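Local coordinates for protein ygiW (Escherichia coli, PDB 1NNX) that is of unknown function but belongs to the bacterial OB-fold (BOF) family and is probably located in the periplasm, at residues 26-29 with 30-34; 49-52 with 53-56. One frame throughout, in Å; residues are numbered along the deposited sequence. Where two conformers were deposited one is given.

Contact 1: 26-29 with 30-34. With SO4 (sulfate ion), chain B.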
loop_
_atom_site.group_PDB
_atom_site.type_symbol
_atom_site.label_atom_id
_atom_site.label_comp_id
_atom_site.label_asym_id
_atom_site.label_seq_id
_atom_site.Cartn_x
_atom_site.Cartn_y
_atom_site.Cartn_z
ATOM N N THR A 26 -5.002 -7.684 3.879
ATOM C CA THR A 26 -3.872 -8.152 4.647
ATOM C C THR A 26 -3.413 -7.078 5.608
ATOM O O THR A 26 -3.472 -5.890 5.317
ATOM C CB THR A 26 -2.733 -8.489 3.673
ATOM O OG1 THR A 26 -3.168 -9.531 2.755
ATOM C CG2 THR A 26 -1.398 -8.901 4.395
ATOM N N THR A 27 -2.885 -7.469 6.754
ATOM C CA THR A 27 -2.409 -6.465 7.697
ATOM C C THR A 27 -1.043 -5.939 7.247
ATOM O O THR A 27 -0.284 -6.640 6.556
ATOM C CB THR A 27 -2.228 -7.079 9.132
ATOM O OG1 THR A 27 -1.205 -8.055 9.077
ATOM C CG2 THR A 27 -3.567 -7.705 9.621
ATOM N N VAL A 28 -0.791 -4.671 7.604
ATOM C CA VAL A 28 0.523 -4.068 7.275
ATOM C C VAL A 28 1.694 -4.895 7.810
ATOM O O VAL A 28 2.624 -5.193 7.088
ATOM C CB VAL A 28 0.642 -2.664 7.817
ATOM C CG1 VAL A 28 2.141 -2.223 7.768
ATOM C CG2 VAL A 28 -0.218 -1.730 6.948
ATOM N N GLU A 29 1.579 -5.349 9.066
ATOM C CA GLU A 29 2.653 -6.118 9.646
ATOM C C GLU A 29 2.935 -7.402 8.910
ATOM O O GLU A 29 4.104 -7.746 8.652
ATOM C CB GLU A 29 2.666 -6.201 11.200
ATOM C CG GLU A 29 4.109 -6.562 11.847
ATOM C CD GLU A 29 5.135 -5.484 11.621
ATOM O OE1 GLU A 29 6.343 -5.811 11.655
ATOM O OE2 GLU A 29 4.735 -4.310 11.424
ATOM N N SER A 30 1.891 -8.133 8.479
ATOM C CA SER A 30 2.165 -9.322 7.754
ATOM C C SER A 30 2.629 -9.078 6.298
ATOM O O SER A 30 3.365 -9.878 5.753
ATOM C CB SER A 30 0.980 -10.310 7.801
ATOM O OG SER A 30 -0.114 -9.847 7.073
ATOM N N ALA A 31 2.190 -7.962 5.698
ATOM C CA ALA A 31 2.615 -7.647 4.345
ATOM C C ALA A 31 4.120 -7.464 4.295
ATOM O O ALA A 31 4.747 -7.780 3.284
ATOM C CB ALA A 31 1.915 -6.380 3.868
ATOM N N LYS A 32 4.702 -6.999 5.370
ATOM C CA LYS A 32 6.150 -6.820 5.381
ATOM C C LYS A 32 6.886 -8.125 5.246
ATOM O O LYS A 32 8.068 -8.167 4.829
ATOM C CB LYS A 32 6.620 -6.159 6.667
ATOM C CG LYS A 32 6.118 -4.825 6.885
ATOM C CD LYS A 32 6.786 -4.300 8.150
ATOM C CE LYS A 32 6.093 -3.042 8.571
ATOM N NZ LYS A 32 6.549 -2.524 9.882
ATOM N N SER A 33 6.213 -9.209 5.576
ATOM C CA SER A 33 6.855 -10.530 5.526
ATOM C C SER A 33 6.669 -11.239 4.225
ATOM O O SER A 33 7.183 -12.330 4.017
ATOM C CB SER A 33 6.301 -11.451 6.638
ATOM O OG SER A 33 4.974 -11.944 6.333
ATOM N N LEU A 34 5.940 -10.630 3.302
ATOM C CA LEU A 34 5.643 -11.359 2.097
ATOM C C LEU A 34 6.796 -11.262 1.120
ATOM O O LEU A 34 7.659 -10.370 1.252
ATOM C CB LEU A 34 4.366 -10.768 1.463
ATOM C CG LEU A 34 3.076 -10.924 2.270
ATOM C CD1 LEU A 34 1.936 -10.243 1.614
ATOM C CD2 LEU A 34 2.716 -12.410 2.331
HETATM S S SO4 B . 6.157 -0.196 12.725
HETATM O O1 SO4 B . 5.450 1.083 12.897
HETATM O O2 SO4 B . 6.232 -0.837 14.056
HETATM O O3 SO4 B . 5.498 -1.114 11.784
HETATM O O4 SO4 B . 7.515 0.134 12.192
#
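Thr-27 occupies the N-cap position of the one-turn helix 28-31, and its OG1 is hydrogen-bonded to OG of Ser-30 at 2.9 Å. Ser-30 OG reaches back across the turn because it sits between its own backbone N and carbonyl carbon (chi1 69°), and there CG2 of Thr-26 also closes on it, 3.1 Å away. Backbone bonds wind the turn: Ala-31 N to Thr-27 O at 2.9 Å and Lys-32 N to Val-28 O at 3.2 Å. Val-28 N at the start of the helix is bonded to the carboxylate of Asp-59, which ties the helix to strand 54-59. Within the same turn Glu-29, in one of its two conformers, bends at chi2 (66°) toward the extended chain of Lys-32, three residues on. In that conformer OE2 receives NZ of Lys-32 on its syn side at 3.0 Å, the amine lying 23° out of the carboxylate plane. The same NZ donates to O3 of a sulfate ion, probably from the crystallisation liquor, at 2.6 Å; Thr-63 N holds this ion too. With Glu-29 so placed, Lys-32 is shared between two anionic partners, and its positive charge probably offsets the repulsion expected between carboxylate and sulfate.

Contact 2: 49-52 with 53-56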
loop_
_atom_site.group_PDB
_atom_site.type_symbol
_atom_site.label_atom_id
_atom_site.label_comp_id
_atom_site.label_asym_id
_atom_site.label_seq_id
_atom_site.Cartn_x
_atom_site.Cartn_y
_atom_site.Cartn_z
ATOM N N ARG A 49 3.548 12.399 4.301
ATOM C CA ARG A 49 4.199 12.300 3.010
ATOM C C ARG A 49 5.696 12.413 3.338
ATOM O O ARG A 49 6.126 13.360 4.026
ATOM C CB ARG A 49 3.756 13.466 2.112
ATOM C CG ARG A 49 4.442 13.429 0.753
ATOM C CD ARG A 49 3.783 14.420 -0.173
ATOM N NE ARG A 49 4.186 14.200 -1.558
ATOM C CZ ARG A 49 3.652 14.855 -2.581
ATOM N NH1 ARG A 49 2.729 15.755 -2.365
ATOM N NH2 ARG A 49 4.012 14.580 -3.822
ATOM N N ILE A 50 6.495 11.442 2.920
ATOM C CA ILE A 50 7.926 11.473 3.233
ATOM C C ILE A 50 8.824 12.081 2.162
ATOM O O ILE A 50 9.908 12.567 2.476
ATOM C CB ILE A 50 8.589 10.286 4.134
ATOM C CG1 ILE A 50 7.916 10.162 5.529
ATOM C CG2 ILE A 50 10.060 10.721 4.539
ATOM C CD1 ILE A 50 7.930 11.428 6.341
ATOM N N SER A 51 8.385 12.076 0.919
ATOM C CA SER A 51 9.167 12.651 -0.167
ATOM C C SER A 51 8.304 12.537 -1.413
ATOM O O SER A 51 7.089 12.286 -1.297
ATOM C CB SER A 51 10.465 11.861 -0.342
ATOM O OG SER A 51 10.195 10.513 -0.688
ATOM N N ASP A 52 8.896 12.746 -2.595
ATOM C CA ASP A 52 8.110 12.625 -3.818
ATOM C C ASP A 52 7.523 11.225 -4.000
ATOM O O ASP A 52 8.213 10.208 -4.158
ATOM C CB ASP A 52 8.891 12.967 -5.080
ATOM C CG ASP A 52 7.965 13.195 -6.285
ATOM O OD1 ASP A 52 8.335 12.798 -7.419
ATOM O OD2 ASP A 52 6.859 13.778 -6.095
ATOM N N ASP A 53 6.220 11.211 -4.014
ATOM C CA ASP A 53 5.483 9.984 -4.158
ATOM C C ASP A 53 5.640 8.945 -3.032
ATOM O O ASP A 53 4.981 7.939 -3.103
ATOM C CB ASP A 53 5.775 9.334 -5.528
ATOM C CG ASP A 53 5.503 10.280 -6.697
ATOM O OD1 ASP A 53 4.695 11.214 -6.547
ATOM O OD2 ASP A 53 6.089 10.083 -7.774
ATOM N N LEU A 54 6.420 9.188 -1.970
ATOM C CA LEU A 54 6.545 8.184 -0.875
ATOM C C LEU A 54 5.809 8.677 0.378
ATOM O O LEU A 54 6.002 9.772 0.880
ATOM C CB LEU A 54 8.010 7.948 -0.564
ATOM C CG LEU A 54 8.303 6.586 0.096
ATOM C CD1 LEU A 54 7.726 5.389 -0.725
ATOM C CD2 LEU A 54 9.830 6.433 0.176
ATOM N N TYR A 55 4.914 7.828 0.863
ATOM C CA TYR A 55 4.051 8.109 2.001
ATOM C C TYR A 55 4.106 7.068 3.059
ATOM O O TYR A 55 4.493 5.952 2.767
ATOM C CB TYR A 55 2.592 8.240 1.529
ATOM C CG TYR A 55 2.315 9.291 0.457
ATOM C CD1 TYR A 55 1.798 10.542 0.815
ATOM C CD2 TYR A 55 2.606 9.026 -0.870
ATOM C CE1 TYR A 55 1.562 11.543 -0.179
ATOM C CE2 TYR A 55 2.378 10.007 -1.879
ATOM C CZ TYR A 55 1.861 11.252 -1.511
ATOM O OH TYR A 55 1.681 12.219 -2.494
ATOM N N VAL A 56 3.712 7.436 4.271
ATOM C CA VAL A 56 3.636 6.436 5.352
ATOM C C VAL A 56 2.173 5.998 5.522
ATOM O O VAL A 56 1.272 6.830 5.657
ATOM C CB VAL A 56 4.114 7.005 6.694
ATOM C CG1 VAL A 56 4.056 5.909 7.820
ATOM C CG2 VAL A 56 5.643 7.429 6.544
HETATM O O HOH W 1 7.884 10.996 -9.173
#
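Arg-49 and Tyr-55 face each other as an antiparallel non-hydrogen-bonded pair, and the arginine lies alongside the tyrosine ring from CB to the guanidinium. Its CG is anti to the backbone N (chi1 178°) and the chain then runs straight, pointing the same way as the tyrosine. CB, CG and CD each pass CE1 of Tyr-55, with CG 3.6 Å from it. Beyond them NE approaches the phenol oxygen without bonding to it, and CZ stands 3.3 Å from Tyr-55 OH, which lies over the centre of one guanidinium face. The two planes are only 24° apart. At the tip, NH2 of Arg-49 makes a long salt bridge with OD2 of Asp-52, 3.7 Å. OD1 of Asp-53 is 3.4 Å from that OD2, and a water that donates to Asp-52 OD1 and Asp-53 OD2 probably eases the repulsion. Ile-50 N gives a 2.7 Å bond to Leu-54 O, which also takes a weak one from Ser-51 N, while Leu-54 N returns to Ser-51 O at 3.2 Å. Ile-50 and Ser-51 thus both face Leu-54: a classic beta bulge running into the type II turn Ser-51 to Leu-54, here closing the hairpin 38-51/54-59 of the OB fold.

In the fold
Both contacts are local and in series along the chain, with centres about 19 Å apart and nearest atoms about 8 Å apart, and they do not touch. Contact 1 is partly buried, at a short helix preceding strand 38-51; contact 2 is a surface contact at that strand's far end, where it turns into strand 54-59. Strand 54-59 serves both, carrying the second half of contact 2 and, through Asp-59 and Phe-57, meeting the helix of contact 1. Their chemistry differs accordingly: contact 1 combines a hydroxyl-hydroxyl bond at the helix start with a lysine shared between anions, whereas contact 2 relies on an arginine laid along a tyrosine, a bulge and a water-bridged carboxylate pair.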